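PDB 3KE2: helix-turn-helix domain-containing protein from Shewanella amazonensis SB2B, which is of unknown function but carries a winged helix-turn-helix domain and so may bind DNA. Local coordinates for residues 34-39 and 76-81. Residues are numbered along the deposited sequence; the frame is centred on the assembly and turned at random. Where two conformers were deposited one is given.
With NO3 (nitrate ion), chain D.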
ATOM      1  N   HIS A  34      -4.065 -14.801  15.188  1.00 17.44           N
ATOM      2  CA  HIS A  34      -5.417 -14.338  15.121  1.00 16.85           C
ATOM      3  C   HIS A  34      -6.217 -15.002  14.059  1.00 16.70           C
ATOM      4  O   HIS A  34      -5.663 -15.474  13.058  1.00 16.63           O
ATOM      5  CB  HIS A  34      -5.475 -12.864  14.721  1.00 16.27           C
ATOM      6  CG  HIS A  34      -5.219 -11.917  15.832  1.00 15.48           C
ATOM      7  ND1 HIS A  34      -6.173 -11.610  16.768  1.00 14.51           N
ATOM      8  CD2 HIS A  34      -4.140 -11.159  16.128  1.00 16.08           C
ATOM      9  CE1 HIS A  34      -5.679 -10.732  17.619  1.00 15.48           C
ATOM     10  NE2 HIS A  34      -4.446 -10.439  17.252  1.00 14.95           N
ATOM     11  N   ASN A  35      -7.536 -14.989  14.283  1.00 15.95           N
ATOM     12  CA  ASN A  35      -8.513 -15.406  13.292  1.00 15.61           C
ATOM     13  C   ASN A  35      -9.618 -14.323  13.257  1.00 15.27           C
ATOM     14  O   ASN A  35      -9.501 -13.300  13.910  1.00 15.14           O
ATOM     15  CB  ASN A  35      -9.021 -16.835  13.514  1.00 15.78           C
ATOM     16  CG  ASN A  35      -9.679 -17.041  14.837  1.00 15.01           C
ATOM     17  OD1 ASN A  35     -10.143 -16.119  15.484  1.00 14.45           O
ATOM     18  ND2 ASN A  35      -9.749 -18.293  15.234  1.00 16.17           N
ATOM     19  N   LEU A  36     -10.662 -14.528  12.475  1.00 15.32           N
ATOM     20  CA  LEU A  36     -11.701 -13.515  12.342  1.00 15.26           C
ATOM     21  C   LEU A  36     -12.343 -13.193  13.686  1.00 15.26           C
ATOM     22  O   LEU A  36     -12.516 -12.038  14.041  1.00 15.31           O
ATOM     23  CB  LEU A  36     -12.748 -13.969  11.329  1.00 15.00           C
ATOM     24  CG  LEU A  36     -12.276 -14.065   9.881  1.00 15.01           C
ATOM     25  CD1 LEU A  36     -13.409 -14.552   9.018  1.00 13.74           C
ATOM     26  CD2 LEU A  36     -11.755 -12.712   9.343  1.00 14.59           C
ATOM     27  N   LEU A  37     -12.657 -14.225  14.435  1.00 15.48           N
ATOM     28  CA  LEU A  37     -13.279 -14.054  15.727  1.00 16.07           C
ATOM     29  C   LEU A  37     -12.375 -13.282  16.700  1.00 15.90           C
ATOM     30  O   LEU A  37     -12.848 -12.402  17.415  1.00 15.95           O
ATOM     31  CB  LEU A  37     -13.636 -15.418  16.315  1.00 16.29           C
ATOM     32  CG  LEU A  37     -14.513 -15.322  17.562  1.00 18.54           C
ATOM     33  CD1 LEU A  37     -15.727 -14.346  17.312  1.00 19.13           C
ATOM     34  CD2 LEU A  37     -14.957 -16.722  18.047  1.00 18.12           C
ATOM     35  N   SER A  38     -11.075 -13.586  16.715  1.00 15.64           N
ATOM     36  CA  SER A  38     -10.174 -12.870  17.629  1.00 15.56           C
ATOM     37  C   SER A  38     -10.001 -11.431  17.146  1.00 15.20           C
ATOM     38  O   SER A  38     -10.070 -10.504  17.946  1.00 14.50           O
ATOM     39  CB  SER A  38      -8.809 -13.574  17.819  1.00 15.54           C
ATOM     40  OG  SER A  38      -8.043 -13.612  16.636  1.00 15.32           O
ATOM     41  N   LEU A  39      -9.809 -11.246  15.844  1.00 15.02           N
ATOM     42  CA  LEU A  39      -9.686  -9.898  15.315  1.00 15.59           C
ATOM     43  C   LEU A  39     -10.948  -9.045  15.619  1.00 16.37           C
ATOM     44  O   LEU A  39     -10.845  -7.867  15.930  1.00 16.35           O
ATOM     45  CB  LEU A  39      -9.385  -9.925  13.810  1.00 15.38           C
ATOM     46  CG  LEU A  39      -7.961 -10.388  13.456  1.00 15.19           C
ATOM     47  CD1 LEU A  39      -7.820 -10.740  11.981  1.00 12.35           C
ATOM     48  CD2 LEU A  39      -6.936  -9.335  13.862  1.00 12.92           C
ATOM     49  N   GLY A  76      -8.071 -22.250  13.037  1.00 20.45           N
ATOM     50  CA  GLY A  76      -6.841 -21.816  12.419  1.00 20.14           C
ATOM     51  C   GLY A  76      -6.479 -20.397  12.784  1.00 19.67           C
ATOM     52  O   GLY A  76      -7.168 -19.746  13.560  1.00 19.99           O
ATOM     53  N   TYR A  77      -5.396 -19.915  12.202  1.00 19.04           N
ATOM     54  CA  TYR A  77      -4.965 -18.558  12.424  1.00 18.94           C
ATOM     55  C   TYR A  77      -4.339 -18.033  11.144  1.00 18.30           C
ATOM     56  O   TYR A  77      -3.862 -18.789  10.328  1.00 18.31           O
ATOM     57  CB  TYR A  77      -3.990 -18.486  13.590  1.00 19.19           C
ATOM     58  CG  TYR A  77      -2.686 -19.209  13.374  1.00 19.74           C
ATOM     59  CD1 TYR A  77      -2.539 -20.559  13.709  1.00 20.39           C
ATOM     60  CD2 TYR A  77      -1.591 -18.542  12.848  1.00 20.29           C
ATOM     61  CE1 TYR A  77      -1.321 -21.226  13.496  1.00 20.30           C
ATOM     62  CE2 TYR A  77      -0.380 -19.187  12.641  1.00 20.79           C
ATOM     63  CZ  TYR A  77      -0.248 -20.524  12.970  1.00 20.99           C
ATOM     64  OH  TYR A  77       0.971 -21.125  12.765  1.00 21.25           O
ATOM     65  N   TYR A  78      -4.392 -16.734  10.949  1.00 18.04           N
ATOM     66  CA  TYR A  78      -3.815 -16.143   9.771  1.00 17.64           C
ATOM     67  C   TYR A  78      -2.315 -15.934   9.937  1.00 17.67           C
ATOM     68  O   TYR A  78      -1.824 -15.682  11.024  1.00 17.39           O
ATOM     69  CB  TYR A  78      -4.473 -14.796   9.481  1.00 17.59           C
ATOM     70  CG  TYR A  78      -5.927 -14.851   9.037  1.00 17.54           C
ATOM     71  CD1 TYR A  78      -6.257 -15.063   7.702  1.00 16.39           C
ATOM     72  CD2 TYR A  78      -6.978 -14.638   9.941  1.00 17.77           C
ATOM     73  CE1 TYR A  78      -7.587 -15.079   7.283  1.00 16.12           C
ATOM     74  CE2 TYR A  78      -8.337 -14.666   9.519  1.00 16.80           C
ATOM     75  CZ  TYR A  78      -8.618 -14.882   8.188  1.00 17.01           C
ATOM     76  OH  TYR A  78      -9.932 -14.918   7.739  1.00 18.18           O
ATOM     77  N   ARG A  79      -1.599 -16.059   8.836  1.00 18.21           N
ATOM     78  CA  ARG A  79      -0.172 -15.825   8.797  1.00 19.00           C
ATOM     79  C   ARG A  79       0.189 -15.083   7.521  1.00 19.22           C
ATOM     80  O   ARG A  79      -0.372 -15.366   6.458  1.00 20.26           O
ATOM     81  CB  ARG A  79       0.616 -17.120   8.841  1.00 19.02           C
ATOM     82  CG  ARG A  79       2.114 -16.908   8.683  1.00 20.76           C
ATOM     83  CD  ARG A  79       2.884 -18.113   9.145  1.00 24.72           C
ATOM     84  NE  ARG A  79       2.485 -19.277   8.378  1.00 28.90           N
ATOM     85  CZ  ARG A  79       2.598 -20.548   8.785  1.00 32.45           C
ATOM     86  NH1 ARG A  79       3.058 -20.879   9.995  1.00 32.87           N
ATOM     87  NH2 ARG A  79       2.189 -21.500   7.975  1.00 33.23           N
ATOM     88  N   ILE A  80       1.141 -14.160   7.622  1.00 18.89           N
ATOM     89  CA  ILE A  80       1.600 -13.409   6.483  1.00 18.61           C
ATOM     90  C   ILE A  80       2.670 -14.236   5.801  1.00 19.16           C
ATOM     91  O   ILE A  80       3.727 -14.493   6.400  1.00 18.73           O
ATOM     92  CB  ILE A  80       2.177 -12.049   6.920  1.00 18.51           C
ATOM     93  CG1 ILE A  80       1.120 -11.257   7.710  1.00 18.35           C
ATOM     94  CG2 ILE A  80       2.667 -11.267   5.735  1.00 17.62           C
ATOM     95  CD1 ILE A  80      -0.146 -11.058   7.002  1.00 17.15           C
ATOM     96  N   ARG A  81       2.388 -14.691   4.570  1.00 19.62           N
ATOM     97  CA  ARG A  81       3.352 -15.487   3.789  0.50 19.62           C
ATOM     98  C   ARG A  81       4.457 -14.564   3.341  1.00 19.50           C
ATOM     99  O   ARG A  81       5.631 -14.905   3.426  1.00 19.99           O
ATOM    100  CB  ARG A  81       2.710 -16.169   2.576  0.50 19.84           C
ATOM    101  CG  ARG A  81       3.723 -16.915   1.668  0.50 20.72           C
ATOM    102  CD  ARG A  81       3.069 -17.601   0.450  0.50 21.34           C
ATOM    103  NE  ARG A  81       4.069 -18.228  -0.425  0.50 21.34           N
ATOM    104  CZ  ARG A  81       4.444 -19.500  -0.351  0.50 20.40           C
ATOM    105  NH1 ARG A  81       3.898 -20.305   0.546  0.50 20.13           N
ATOM    106  NH2 ARG A  81       5.362 -19.966  -1.178  0.50 20.24           N
TER
HETATM  107  N   NO3 D 117     -12.447 -17.556  12.201  1.00 35.47           N
HETATM  108  O1  NO3 D 117     -11.685 -16.991  11.188  1.00 36.08           O
HETATM  109  O2  NO3 D 117     -13.150 -18.736  11.957  1.00 34.66           O
HETATM  110  O3  NO3 D 117     -12.480 -16.927  13.445  1.00 35.80           O
HETATM  111  O   HOH W   1      -2.639 -14.034  12.901  1.00 13.50           O
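The carbonyl oxygen of His34 accepts one hydrogen bond from the strand and is approached by a second group. Tyr78 N donates to His34 O over 2.8 Å, in a nearly straight bond (166°), while the CA-H of Tyr77 makes a bent, weaker contact with the same oxygen. A water extends the pairing: it accepts from His34 N and can donate to Tyr78 O, so this residue pair is joined once directly and probably once through solvent. Beside it, Asn35 ND2 makes a weak bond of 3.4 Å to Gly76 O. Asparagine suits this N-cap position because its amide works both ways: Asn35 OD1 accepts from Ser38 N at 3.0 Å, leaving ND2 to reach Gly76, just ahead of the strand. Ser38 completes the capping box, its OG accepting from Asn35 N at 2.8 Å and also bonding His34 ND1. In the first turn, the backbone amides of Leu36 and Leu37 each donate to a different oxygen of a nitrate, probably from the crystallisation liquor, an anion that the positive end of the helix dipole would favour. With its CG beside the backbone N (chi1 -68°), Tyr78 turns its CD2-CE2 edge to Asn35 CA. The long ring reaches branched Leu36, whose CD2 lies 3.9 Å from Tyr78 CE2, with OH against CG and CD2. Replacing Tyr78 by an alanine is likely to leave Leu36 without its aromatic neighbour, opening a gap beside the helix start. Residues 34-35 thus pair with one strand of the 63-67/77-82 hairpin, consistent with the short strand before the second helix that meets the wing in winged-helix domains; Phe66 meets the Tyr78 ring edge-to-face, and Met29 of helix 14-31 and Ile54 of helix 47-55 also pack against Tyr78.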